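Local coordinates for protein TRAP dicarboxylate transporter-DctP subunit (Desulfovibrio salexigens, PDB 4N6D) that probably binds a small solute in the periplasm, possibly a dicarboxylate or related organic acid, and hands it to a TRAP membrane transporter, at residues S33-P38 / T72-K77; L124-T129 / L258-A263; P149-T154 / E227-V232; V187-S192 / K200-G205; D215-E220 / D283-E288. One frame throughout, in Å; residues are numbered along the deposited sequence.

Contact 1. Residues S33-P38 / T72-K77; sequences SYANFP and TLLGAK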
# COMPACT_ATOMS: atom_id res chain seq x y z
N SER A 33 10.46 2.26 21.06
CA SER A 33 10.46 3.32 20.06
C SER A 33 9.93 2.77 18.73
O SER A 33 10.22 1.63 18.37
CB SER A 33 11.87 3.88 19.85
OG SER A 33 12.74 2.81 19.51
N TYR A 34 9.15 3.58 18.01
CA TYR A 34 8.50 3.16 16.78
C TYR A 34 8.83 4.21 15.72
O TYR A 34 8.33 5.35 15.75
CB TYR A 34 7.00 3.00 17.08
CG TYR A 34 6.13 2.35 16.03
CD1 TYR A 34 5.07 1.55 16.42
CD2 TYR A 34 6.30 2.57 14.67
CE1 TYR A 34 4.20 0.99 15.49
CE2 TYR A 34 5.45 1.99 13.74
CZ TYR A 34 4.39 1.21 14.16
OH TYR A 34 3.51 0.64 13.28
N ALA A 35 9.73 3.84 14.81
CA ALA A 35 10.17 4.71 13.72
C ALA A 35 9.21 4.60 12.55
O ALA A 35 8.72 3.52 12.25
CB ALA A 35 11.58 4.34 13.29
N ASN A 36 8.96 5.72 11.88
CA ASN A 36 8.08 5.74 10.73
C ASN A 36 8.54 6.84 9.78
O ASN A 36 8.74 7.97 10.21
CB ASN A 36 6.64 5.97 11.19
CG ASN A 36 5.65 5.16 10.42
OD1 ASN A 36 5.79 4.97 9.21
ND2 ASN A 36 4.63 4.66 11.12
N PHE A 37 8.72 6.52 8.51
CA PHE A 37 9.37 7.45 7.60
C PHE A 37 8.48 8.61 7.05
O PHE A 37 8.97 9.74 6.87
CB PHE A 37 10.05 6.70 6.45
CG PHE A 37 9.10 6.06 5.50
CD1 PHE A 37 8.52 6.79 4.46
CD2 PHE A 37 8.75 4.72 5.65
CE1 PHE A 37 7.63 6.19 3.59
CE2 PHE A 37 7.85 4.12 4.79
CZ PHE A 37 7.28 4.87 3.75
N PRO A 38 7.19 8.35 6.80
CA PRO A 38 6.38 9.39 6.17
C PRO A 38 5.86 10.41 7.18
O PRO A 38 6.01 10.20 8.39
CB PRO A 38 5.20 8.60 5.58
CG PRO A 38 5.01 7.48 6.52
CD PRO A 38 6.41 7.12 7.06
N THR A 72 12.05 11.07 11.97
CA THR A 72 12.77 11.73 13.06
C THR A 72 13.70 10.81 13.84
O THR A 72 14.56 11.28 14.58
CB THR A 72 11.85 12.42 14.06
OG1 THR A 72 10.84 11.52 14.54
CG2 THR A 72 11.21 13.66 13.40
N LEU A 73 13.54 9.50 13.69
CA LEU A 73 14.49 8.56 14.28
C LEU A 73 15.17 7.77 13.17
O LEU A 73 16.38 7.82 13.03
CB LEU A 73 13.78 7.64 15.26
CG LEU A 73 14.59 6.56 15.98
CD1 LEU A 73 15.78 7.15 16.69
CD2 LEU A 73 13.67 5.78 16.96
N LEU A 74 14.39 7.02 12.39
CA LEU A 74 14.88 6.37 11.18
C LEU A 74 14.01 6.80 10.00
O LEU A 74 12.82 7.06 10.16
CB LEU A 74 14.83 4.84 11.31
CG LEU A 74 15.57 4.19 12.46
CD1 LEU A 74 15.28 2.70 12.52
CD2 LEU A 74 17.04 4.44 12.31
N GLY A 75 14.60 6.87 8.82
CA GLY A 75 13.85 7.23 7.63
C GLY A 75 13.91 6.13 6.59
O GLY A 75 14.21 4.98 6.89
N ALA A 76 13.66 6.50 5.34
CA ALA A 76 13.64 5.54 4.24
C ALA A 76 14.98 4.83 4.09
O ALA A 76 15.01 3.65 3.71
CB ALA A 76 13.28 6.26 2.93
N LYS A 77 16.06 5.53 4.38
CA LYS A 77 17.41 5.02 4.09
C LYS A 77 17.91 4.03 5.13
O LYS A 77 18.86 3.29 4.88
CB LYS A 77 18.40 6.16 4.02
CG LYS A 77 18.66 6.79 5.35
CD LYS A 77 19.67 7.91 5.29
CE LYS A 77 19.92 8.48 6.68
NZ LYS A 77 20.51 9.85 6.65
O HOH W 1 11.49 7.84 12.57

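Contact 2. Residues L124-T129 / L258-A263; sequences LWDLYT and LGREQA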
# COMPACT_ATOMS: atom_id res chain seq x y z
N LEU A 124 -2.71 -9.61 2.40
CA LEU A 124 -1.26 -9.56 2.64
C LEU A 124 -0.88 -10.23 3.97
O LEU A 124 0.08 -11.03 4.02
CB LEU A 124 -0.79 -8.11 2.60
CG LEU A 124 0.68 -7.81 2.92
CD1 LEU A 124 1.66 -8.46 1.95
CD2 LEU A 124 0.81 -6.33 2.94
N TRP A 125 -1.61 -9.90 5.02
CA TRP A 125 -1.35 -10.48 6.35
C TRP A 125 -1.54 -12.00 6.30
O TRP A 125 -0.72 -12.77 6.84
CB TRP A 125 -2.27 -9.85 7.40
CG TRP A 125 -2.10 -10.49 8.72
CD1 TRP A 125 -2.97 -11.36 9.32
CD2 TRP A 125 -0.97 -10.38 9.59
NE1 TRP A 125 -2.45 -11.79 10.52
CE2 TRP A 125 -1.23 -11.19 10.71
CE3 TRP A 125 0.23 -9.67 9.52
CZ2 TRP A 125 -0.33 -11.32 11.76
CZ3 TRP A 125 1.12 -9.79 10.58
CH2 TRP A 125 0.84 -10.59 11.68
N ASP A 126 -2.63 -12.45 5.67
CA ASP A 126 -2.86 -13.88 5.54
C ASP A 126 -1.76 -14.58 4.74
O ASP A 126 -1.35 -15.71 5.08
CB ASP A 126 -4.21 -14.20 4.88
CG ASP A 126 -5.39 -14.03 5.80
OD1 ASP A 126 -5.21 -13.81 7.02
OD2 ASP A 126 -6.53 -14.19 5.30
N LEU A 127 -1.29 -13.95 3.67
CA LEU A 127 -0.26 -14.57 2.86
C LEU A 127 1.02 -14.70 3.69
O LEU A 127 1.67 -15.74 3.65
CB LEU A 127 -0.00 -13.78 1.57
CG LEU A 127 0.96 -14.50 0.63
CD1 LEU A 127 0.24 -15.62 -0.15
CD2 LEU A 127 1.65 -13.52 -0.33
N TYR A 128 1.36 -13.64 4.41
CA TYR A 128 2.53 -13.66 5.27
C TYR A 128 2.40 -14.77 6.31
O TYR A 128 3.34 -15.53 6.53
CB TYR A 128 2.77 -12.30 5.96
CG TYR A 128 3.68 -12.47 7.15
CD1 TYR A 128 5.04 -12.65 6.96
CD2 TYR A 128 3.16 -12.56 8.43
CE1 TYR A 128 5.87 -12.87 8.03
CE2 TYR A 128 3.99 -12.78 9.50
CZ TYR A 128 5.32 -12.93 9.29
OH TYR A 128 6.14 -13.15 10.38
N THR A 129 1.25 -14.86 6.96
CA THR A 129 1.06 -15.83 8.02
C THR A 129 1.17 -17.26 7.49
O THR A 129 1.67 -18.16 8.18
CB THR A 129 -0.30 -15.63 8.69
OG1 THR A 129 -0.30 -14.36 9.36
CG2 THR A 129 -0.55 -16.74 9.70
N LEU A 258 -2.89 -8.39 18.00
CA LEU A 258 -3.04 -7.18 17.20
C LEU A 258 -2.58 -7.30 15.74
O LEU A 258 -2.80 -6.40 14.94
CB LEU A 258 -2.31 -6.01 17.85
CG LEU A 258 -3.11 -5.29 18.91
CD1 LEU A 258 -2.19 -4.45 19.79
CD2 LEU A 258 -4.22 -4.43 18.27
N GLY A 259 -1.91 -8.38 15.36
CA GLY A 259 -1.38 -8.43 14.01
C GLY A 259 -2.48 -8.37 12.95
O GLY A 259 -2.50 -7.49 12.08
N ARG A 260 -3.40 -9.32 13.01
CA ARG A 260 -4.51 -9.32 12.07
C ARG A 260 -5.42 -8.11 12.29
O ARG A 260 -5.89 -7.48 11.33
CB ARG A 260 -5.33 -10.61 12.17
CG ARG A 260 -6.36 -10.71 11.08
CD ARG A 260 -7.47 -11.67 11.48
NE ARG A 260 -8.57 -11.58 10.53
CZ ARG A 260 -8.55 -12.13 9.33
NH1 ARG A 260 -7.49 -12.84 8.97
NH2 ARG A 260 -9.59 -11.99 8.51
N GLU A 261 -5.68 -7.78 13.55
CA GLU A 261 -6.57 -6.68 13.87
C GLU A 261 -6.05 -5.39 13.25
O GLU A 261 -6.80 -4.59 12.70
CB GLU A 261 -6.67 -6.45 15.37
CG GLU A 261 -7.25 -7.58 16.18
CD GLU A 261 -7.54 -7.17 17.62
OE1 GLU A 261 -7.60 -5.95 17.88
OE2 GLU A 261 -7.73 -8.07 18.47
N GLN A 262 -4.75 -5.16 13.38
CA GLN A 262 -4.18 -3.90 12.91
C GLN A 262 -4.14 -3.84 11.38
O GLN A 262 -4.28 -2.76 10.80
CB GLN A 262 -2.79 -3.65 13.52
CG GLN A 262 -2.24 -2.27 13.29
CD GLN A 262 -3.00 -1.21 14.03
OE1 GLN A 262 -3.79 -1.52 14.90
NE2 GLN A 262 -2.76 0.04 13.69
N ALA A 263 -3.96 -4.99 10.73
CA ALA A 263 -4.04 -5.05 9.28
C ALA A 263 -5.44 -4.58 8.84
O ALA A 263 -5.59 -3.72 7.95
CB ALA A 263 -3.76 -6.48 8.79

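Contact 3. Residues P149-T154 / E227-V232; sequences PSNIMT and ETNTAV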
# COMPACT_ATOMS: atom_id res chain seq x y z
N PRO A 149 -5.74 1.28 -3.73
CA PRO A 149 -5.21 1.07 -5.07
C PRO A 149 -4.88 2.37 -5.79
O PRO A 149 -5.47 3.42 -5.51
CB PRO A 149 -6.37 0.35 -5.80
CG PRO A 149 -7.10 -0.33 -4.70
CD PRO A 149 -7.05 0.63 -3.56
N SER A 150 -3.93 2.27 -6.71
CA SER A 150 -3.55 3.38 -7.58
C SER A 150 -4.51 3.52 -8.73
O SER A 150 -4.85 2.53 -9.38
CB SER A 150 -2.16 3.10 -8.11
OG SER A 150 -1.24 3.06 -7.02
N ASN A 151 -4.88 4.76 -9.00
CA ASN A 151 -5.87 5.13 -10.00
C ASN A 151 -5.37 6.35 -10.77
O ASN A 151 -4.39 7.00 -10.38
CB ASN A 151 -7.18 5.45 -9.30
CG ASN A 151 -7.83 4.22 -8.71
OD1 ASN A 151 -8.19 3.29 -9.44
ND2 ASN A 151 -8.03 4.20 -7.40
N ILE A 152 -6.04 6.66 -11.88
CA ILE A 152 -5.59 7.71 -12.78
C ILE A 152 -6.48 8.92 -12.60
O ILE A 152 -7.69 8.85 -12.82
CB ILE A 152 -5.64 7.21 -14.23
CG1 ILE A 152 -4.68 6.03 -14.38
CG2 ILE A 152 -5.24 8.33 -15.21
CD1 ILE A 152 -4.72 5.34 -15.73
N MET A 153 -5.88 10.04 -12.19
CA MET A 153 -6.59 11.27 -11.91
C MET A 153 -6.07 12.33 -12.87
O MET A 153 -4.87 12.61 -12.92
CB MET A 153 -6.31 11.70 -10.48
CG MET A 153 -6.87 10.73 -9.43
SD MET A 153 -6.12 10.98 -7.81
CE MET A 153 -4.62 10.03 -8.04
N THR A 154 -6.98 12.92 -13.64
CA THR A 154 -6.57 13.73 -14.79
C THR A 154 -7.39 15.00 -15.01
O THR A 154 -8.50 15.15 -14.49
CB THR A 154 -6.68 12.90 -16.10
OG1 THR A 154 -8.00 12.36 -16.21
CG2 THR A 154 -5.65 11.78 -16.14
N GLU A 227 -11.09 4.95 -12.23
CA GLU A 227 -10.80 3.90 -11.27
C GLU A 227 -10.32 2.64 -11.98
O GLU A 227 -11.10 1.79 -12.43
CB GLU A 227 -12.01 3.61 -10.38
CG GLU A 227 -11.62 2.85 -9.09
CD GLU A 227 -12.78 2.67 -8.12
OE1 GLU A 227 -13.92 2.47 -8.60
OE2 GLU A 227 -12.54 2.75 -6.88
N THR A 228 -9.02 2.54 -12.11
CA THR A 228 -8.37 1.40 -12.73
C THR A 228 -8.01 0.31 -11.71
O THR A 228 -7.76 -0.84 -12.09
CB THR A 228 -7.07 1.82 -13.41
OG1 THR A 228 -6.24 2.50 -12.46
CG2 THR A 228 -7.35 2.73 -14.59
N ASN A 229 -7.97 0.67 -10.43
CA ASN A 229 -7.60 -0.27 -9.36
C ASN A 229 -6.34 -1.04 -9.73
O ASN A 229 -6.29 -2.28 -9.69
CB ASN A 229 -8.76 -1.23 -9.04
CG ASN A 229 -9.78 -0.62 -8.10
OD1 ASN A 229 -9.41 0.09 -7.16
ND2 ASN A 229 -11.06 -0.84 -8.37
N THR A 230 -5.29 -0.30 -10.02
CA THR A 230 -4.14 -0.90 -10.69
C THR A 230 -3.30 -1.80 -9.78
O THR A 230 -3.07 -2.96 -10.08
CB THR A 230 -3.30 0.17 -11.37
OG1 THR A 230 -4.09 0.75 -12.41
CG2 THR A 230 -2.06 -0.43 -11.98
N ALA A 231 -2.85 -1.27 -8.65
CA ALA A 231 -1.98 -2.01 -7.76
C ALA A 231 -2.01 -1.26 -6.44
O ALA A 231 -2.39 -0.09 -6.41
CB ALA A 231 -0.53 -2.03 -8.29
N VAL A 232 -1.53 -1.92 -5.39
CA VAL A 232 -1.33 -1.28 -4.09
C VAL A 232 0.15 -1.34 -3.70
O VAL A 232 0.96 -2.01 -4.34
CB VAL A 232 -2.16 -1.99 -2.97
CG1 VAL A 232 -3.67 -1.99 -3.26
CG2 VAL A 232 -1.67 -3.41 -2.76
O HOH W 2 -9.92 2.34 -6.00

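Contact 4. Residues V187-S192 / K200-G205; sequences VSMPMS and KGVVKG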
# COMPACT_ATOMS: atom_id res chain seq x y z
N VAL A 187 5.90 10.57 -16.40
CA VAL A 187 6.87 11.60 -16.10
C VAL A 187 7.16 11.54 -14.61
O VAL A 187 6.24 11.50 -13.81
CB VAL A 187 6.33 13.00 -16.43
CG1 VAL A 187 7.36 14.08 -16.11
CG2 VAL A 187 5.92 13.09 -17.90
N SER A 188 8.43 11.53 -14.23
CA SER A 188 8.77 11.60 -12.81
C SER A 188 9.01 13.05 -12.42
O SER A 188 9.66 13.81 -13.13
CB SER A 188 9.98 10.73 -12.48
OG SER A 188 9.62 9.35 -12.48
N MET A 189 8.46 13.44 -11.28
CA MET A 189 8.70 14.78 -10.77
C MET A 189 8.17 14.85 -9.37
O MET A 189 7.27 14.08 -9.01
CB MET A 189 7.97 15.80 -11.63
CG MET A 189 6.46 15.69 -11.57
SD MET A 189 5.71 17.17 -12.30
CE MET A 189 6.71 17.40 -13.78
N PRO A 190 8.70 15.79 -8.57
CA PRO A 190 8.30 15.85 -7.17
C PRO A 190 6.84 16.22 -7.00
O PRO A 190 6.32 17.06 -7.74
CB PRO A 190 9.20 16.94 -6.60
CG PRO A 190 10.39 16.97 -7.51
CD PRO A 190 9.86 16.65 -8.87
N MET A 191 6.19 15.60 -6.02
CA MET A 191 4.78 15.88 -5.76
C MET A 191 4.57 17.40 -5.66
O MET A 191 3.58 17.93 -6.17
CB MET A 191 4.35 15.15 -4.48
CG MET A 191 2.84 15.09 -4.26
SD MET A 191 1.96 14.15 -5.53
CE MET A 191 1.89 12.48 -4.87
N SER A 192 5.53 18.09 -5.04
CA SER A 192 5.46 19.54 -4.88
C SER A 192 5.44 20.33 -6.21
O SER A 192 4.90 21.43 -6.27
CB SER A 192 6.63 20.04 -4.03
OG SER A 192 7.86 19.86 -4.71
N LYS A 200 0.63 23.80 -16.39
CA LYS A 200 1.38 24.10 -17.61
C LYS A 200 1.21 23.03 -18.68
O LYS A 200 1.59 23.23 -19.83
CB LYS A 200 2.87 24.26 -17.29
CG LYS A 200 3.21 25.53 -16.49
CD LYS A 200 4.71 25.78 -16.43
CE LYS A 200 5.49 24.53 -16.02
NZ LYS A 200 4.95 23.87 -14.80
N GLY A 201 0.65 21.88 -18.30
CA GLY A 201 0.45 20.80 -19.23
C GLY A 201 1.66 19.88 -19.34
O GLY A 201 1.65 18.94 -20.13
N VAL A 202 2.68 20.15 -18.53
CA VAL A 202 3.85 19.28 -18.44
C VAL A 202 3.48 17.84 -18.03
O VAL A 202 4.03 16.87 -18.55
CB VAL A 202 4.88 19.85 -17.46
CG1 VAL A 202 6.02 18.87 -17.24
CG2 VAL A 202 5.41 21.18 -17.99
N VAL A 203 2.57 17.70 -17.07
CA VAL A 203 1.80 16.47 -16.96
C VAL A 203 0.34 16.87 -17.00
O VAL A 203 0.01 18.04 -16.79
CB VAL A 203 2.11 15.63 -15.70
CG1 VAL A 203 3.55 15.12 -15.76
CG2 VAL A 203 1.87 16.42 -14.44
N LYS A 204 -0.53 15.91 -17.28
CA LYS A 204 -1.95 16.20 -17.41
C LYS A 204 -2.74 15.31 -16.44
O LYS A 204 -3.95 15.23 -16.53
CB LYS A 204 -2.39 16.00 -18.85
CG LYS A 204 -1.67 16.95 -19.85
CD LYS A 204 -2.13 16.73 -21.28
CE LYS A 204 -1.57 17.77 -22.23
NZ LYS A 204 -0.09 17.76 -22.30
N GLY A 205 -2.03 14.67 -15.52
CA GLY A 205 -2.66 13.92 -14.45
C GLY A 205 -1.63 13.20 -13.61
O GLY A 205 -0.42 13.37 -13.80

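Contact 5. Residues D215-E220 / D283-E288; sequences DLNFAE and DKYSIE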
# COMPACT_ATOMS: atom_id res chain seq x y z
N ASP A 215 -6.16 15.46 0.14
CA ASP A 215 -5.02 15.68 1.04
C ASP A 215 -4.01 16.66 0.45
O ASP A 215 -3.36 17.43 1.17
CB ASP A 215 -4.30 14.37 1.34
CG ASP A 215 -5.13 13.40 2.20
OD1 ASP A 215 -6.26 13.73 2.62
OD2 ASP A 215 -4.60 12.30 2.45
N LEU A 216 -3.84 16.60 -0.87
CA LEU A 216 -2.97 17.51 -1.60
C LEU A 216 -3.75 18.40 -2.60
O LEU A 216 -3.18 19.04 -3.48
CB LEU A 216 -1.90 16.70 -2.32
CG LEU A 216 -0.91 15.99 -1.40
CD1 LEU A 216 0.05 15.10 -2.19
CD2 LEU A 216 -0.13 17.00 -0.57
N ASN A 217 -5.07 18.43 -2.44
CA ASN A 217 -5.92 19.31 -3.23
C ASN A 217 -5.78 19.10 -4.73
O ASN A 217 -6.02 20.02 -5.51
CB ASN A 217 -5.64 20.79 -2.89
CG ASN A 217 -6.74 21.73 -3.38
OD1 ASN A 217 -7.92 21.37 -3.43
ND2 ASN A 217 -6.35 22.92 -3.79
N PHE A 218 -5.42 17.89 -5.15
CA PHE A 218 -5.31 17.63 -6.58
C PHE A 218 -6.64 17.73 -7.32
O PHE A 218 -6.68 17.92 -8.53
CB PHE A 218 -4.61 16.31 -6.86
CG PHE A 218 -3.12 16.40 -6.78
CD1 PHE A 218 -2.42 17.18 -7.68
CD2 PHE A 218 -2.42 15.73 -5.80
CE1 PHE A 218 -1.06 17.28 -7.60
CE2 PHE A 218 -1.05 15.84 -5.72
CZ PHE A 218 -0.37 16.61 -6.62
N ALA A 219 -7.75 17.62 -6.59
CA ALA A 219 -9.06 17.69 -7.21
C ALA A 219 -9.35 19.07 -7.79
O ALA A 219 -10.20 19.19 -8.66
CB ALA A 219 -10.14 17.33 -6.21
N GLU A 220 -8.65 20.11 -7.34
CA GLU A 220 -8.89 21.43 -7.89
C GLU A 220 -8.57 21.44 -9.37
O GLU A 220 -9.22 22.12 -10.16
CB GLU A 220 -8.10 22.53 -7.18
CG GLU A 220 -8.45 23.93 -7.70
CD GLU A 220 -8.07 25.03 -6.75
OE1 GLU A 220 -7.23 24.78 -5.86
OE2 GLU A 220 -8.60 26.15 -6.89
N ASP A 283 -18.15 17.34 -3.57
CA ASP A 283 -18.88 18.49 -3.04
C ASP A 283 -18.26 19.80 -3.50
O ASP A 283 -18.97 20.75 -3.86
CB ASP A 283 -18.91 18.41 -1.51
CG ASP A 283 -19.69 19.54 -0.88
OD1 ASP A 283 -20.90 19.64 -1.15
OD2 ASP A 283 -19.10 20.30 -0.10
N LYS A 284 -16.94 19.87 -3.50
CA LYS A 284 -16.26 21.13 -3.79
C LYS A 284 -16.07 21.40 -5.28
O LYS A 284 -16.20 22.55 -5.72
CB LYS A 284 -14.92 21.20 -3.08
CG LYS A 284 -14.25 22.57 -3.19
CD LYS A 284 -13.17 22.78 -2.14
CE LYS A 284 -12.68 24.23 -2.15
NZ LYS A 284 -11.45 24.39 -1.35
N TYR A 285 -15.72 20.37 -6.04
CA TYR A 285 -15.36 20.57 -7.44
C TYR A 285 -16.11 19.71 -8.45
O TYR A 285 -15.75 19.70 -9.62
CB TYR A 285 -13.86 20.33 -7.65
CG TYR A 285 -12.93 21.10 -6.72
CD1 TYR A 285 -12.72 22.46 -6.88
CD2 TYR A 285 -12.23 20.43 -5.73
CE1 TYR A 285 -11.82 23.14 -6.04
CE2 TYR A 285 -11.36 21.09 -4.90
CZ TYR A 285 -11.16 22.43 -5.05
OH TYR A 285 -10.27 23.04 -4.19
N SER A 286 -17.14 19.00 -7.99
CA SER A 286 -17.96 18.16 -8.86
C SER A 286 -17.12 17.22 -9.71
O SER A 286 -17.31 17.13 -10.93
CB SER A 286 -18.85 19.01 -9.77
OG SER A 286 -19.79 19.76 -9.02
N ILE A 287 -16.20 16.51 -9.07
CA ILE A 287 -15.40 15.54 -9.76
C ILE A 287 -16.30 14.43 -10.28
O ILE A 287 -17.41 14.22 -9.77
CB ILE A 287 -14.28 14.95 -8.85
CG1 ILE A 287 -14.87 14.25 -7.64
CG2 ILE A 287 -13.31 16.05 -8.41
CD1 ILE A 287 -13.96 13.20 -7.03
N GLU A 288 -15.81 13.73 -11.30
CA GLU A 288 -16.54 12.63 -11.90
C GLU A 288 -15.72 11.35 -11.78
O GLU A 288 -14.53 11.35 -12.09
CB GLU A 288 -16.83 12.91 -13.38
CG GLU A 288 -17.57 11.77 -14.06
CD GLU A 288 -17.75 11.95 -15.56
OE1 GLU A 288 -17.51 13.08 -16.06
OE2 GLU A 288 -18.13 10.96 -16.22

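Contact 1. Residues S33-P38 / T72-K77
Ala35 turns its methyl toward the loop 72-77, where Leu74 lies alongside it: Ala35 CB is 3.8 Å from Leu74 CB, and CG and CD1 of the same leucine follow at slightly longer range. A small residue suits the strand here because the leucine chain lies close against it. Two residues earlier, Ser33 meets one branch of Leu73, its CB standing 3.9 Å from Leu73 CD2. Leu73 holds CG anti to its backbone N (chi1 179°), which carries that methyl across to the strand; Tyr68 and Ala88 also touch this leucine. Strand 30-35 is an inner strand of the five-stranded mixed sheet of a periplasmic binding protein, and the loop joins its neighbour, strand 63-68, to helix 79-85. Beside Asn36 a water bridges the backbones, accepting from Leu73 N at 2.9 Å and donating to Leu74 O at 2.9 Å, with a weak bond from Asn36 N. The side-chain amide of Asn36 turns elsewhere, to Pro44 O. Phe37 touches the loop through its root: CB sits 3.8 Å from Ala76 N, beside the slim backbone of Gly75, while the ring leads away and has Pro38 CD over one face.

Contact 2. Residues L124-T129 / L258-A263
Trp125 lays one face of its indole on the backbone of the opposing helix. Gly259 CA stands over the six-membered ring, 4.2 Å from its centroid, and Arg260 CA over the face of the five-membered ring, 3.9 Å from its centroid; both are CH-pi contacts. Glycine belongs here because the ring rests where a side chain would begin. The indole NE1 lies 3.5 Å from Arg260 CB, and one turn further on Ala263 CB meets Trp125 CB at 3.9 Å, a small methyl that packs beside the root of the indole.

Beside the ring, Asp126 OD1 forms a salt bridge with Arg260 NH1 at 3.2 Å, meeting the guanidinium at its edge, with the two planes 29° apart. The extended arginine chain, its CG anti to the backbone N (chi1 -172°), passes the indole to get there. Tyr336 and Lys335 hold Asp126 OD2, and Tyr336 also bonds Arg260 NH2, so helix 322-337 probably steadies both charged groups. Thr129 OG1 lies over the opposite face of the indole, toward the rim, while donating to Trp125 O at 3.0 Å, above the carbonyl plane.

The axes of segments 124-129 and 258-263 run at 152° and come within 10.3 Å: a near-antiparallel helix pair, joining helix 117-131 to the long helix 249-285 of this TRAP-type solute-binding fold.

Contact 3. Residues P149-T154 / E227-V232
The residues leading into strand 151-154 of the four-stranded sheet meet the loop that leaves the adjacent antiparallel strand 224-226, and backbone bonding continues there. Ser150 is bonded through both its backbone N and its backbone O: N donates to Ala231 O at 2.8 Å, and O accepts from Thr230 N at 2.9 Å, in the carbonyl plane. The side chain of Asn151 then reaches into the loop. With CG beside the backbone N (chi1 -70°), its OD1 takes the N-H of Asn229 at 2.8 Å, a donor tilted 26° from the amide plane. ND2, at the amide's other end, donates to a water that in turn gives hydrogens to Glu227 OE2 and Asn229 OD1. Asparagine suits this place because it can accept from the loop and donate to the water at once. The rigid, compact ring of Pro149 suits its place by offering an apolar flank, Pro149 CG lying 4.1 Å from Val232 CG1. Further along, Ile152 CD1 meets Thr228 CG2 at 3.9 Å, the chains at about a right angle. Held by these bonds, the loop leads toward strand 234-240 of the five-stranded sheet, a crossing between lobes as in periplasmic binding proteins.

Contact 4. Residues V187-S192 / K200-G205
Val187, at the end of strand 185-187, points its branched side chain at Val203 and receives a single methyl among its CB, CG1 and CG2: Val203 CG1 lies 3.6 Å from Val187 CB and 3.8 Å from Val187 CG2, with CG1 of Val187 only a little farther. Chi1 of Val203 (-65°) sets that methyl opposite its own carbonyl carbon, which presents it to Val187. A beta-branched residue suits both places, being compact and stiff close to the backbone. The strand is itself paired with strand 168-170, through backbone bonds of Val187 with Val169 and Ala171.

After Ser188, which turns the other way and bonds Ala171 O, Met189 comes back toward the second segment. Its CG lies between the backbone N and the carbonyl carbon (chi1 66°), and a bend at chi3 of 44° swings the terminal methyl inward. That methyl, CE, touches Val202 CG1 at 3.8 Å and is 4.4 Å from Val203 CG1. The long, unbranched and flexible methionine chain suits a place where the methyl must reach across to Val202.

The segments flank helix 194-200, after strand 185-187 and before strand 205-208, and the contact draws the two ends of that connection together; Ala197 touches both Met189 and Val202. Gly201 ends the helix in a Schellman motif, its positive phi natural for glycine. Lys204 NZ donates to Gly201 O at 3.0 Å, on a lone pair, and also pairs with Glu168. Between the segments the chemistry is apolar: methyl groups meet by van der Waals packing, without a polar bond to fix their direction, while the polar groups named here find their partners elsewhere.

Contact 5. Residues D215-E220 / D283-E288
Asn217 OD1 accepts the hydroxyl hydrogen of Tyr285 at 3.0 Å, in the carbonyl plane and on a lone pair. The same amide is steadied from its other end, since Asn217 ND2 donates to Glu220 OE1 at 2.9 Å, meeting the carboxylate on its anti side, tilted from the carboxylate plane. A weak bond from Lys284 NZ also reaches the Tyr285 hydroxyl. Asparagine suits the turn twice over, because it tolerates the positive phi of 57° and offers both an acceptor and a donor.

The tyrosine ring is sandwiched. Over the centre of one face stands Glu220 CA, 3.7 Å from the centroid and 10° off the normal, a well-centred CH-pi contact; Lys284 CG lies over the opposite face, 3.5 Å above the plane. Glu220 holds CG anti to its backbone N (chi1 -175°), which brings CG to 3.8 Å from Tyr285 CE1; Glu220 CB is itself 3.7 Å from Tyr285 CZ. Ala219 packs a single methyl beside the ring, its CB 3.8 Å from Tyr285 CD2 and slightly farther from Ile287 CG2.

Tyr285 closes the long helix 249-285, and Ile287 follows on the way into strand 288-290, an outer strand of the four-stranded sheet. Trp280 and Ala281 of that helix also touch Asn217 and Ala219, respectively, so the loop between helix 212-215 and strand 224-226 is packed against the helix's last turns.

How the contacts relate
Contact 3 is the most deeply buried and is dominated by backbone and amide hydrogen bonds, whereas contacts 1, 2, 4 and 5 are partly buried and rely more on side-chain packing. Contact 1 belongs to the five-stranded sheet and contact 3 to the four-stranded one, on opposite sides of the chain's centre. Contacts 2 and 5 share helix 249-285, with centres about 33 Å apart; each sets an aromatic ring against backbone carbons and adds a polar bond at the periphery. Contact 4, purely apolar across its segments, touches contact 5 where Met191 packs on Phe218 and Leu216, and touches contact 3 where Thr154 meets Lys204 and Gly205.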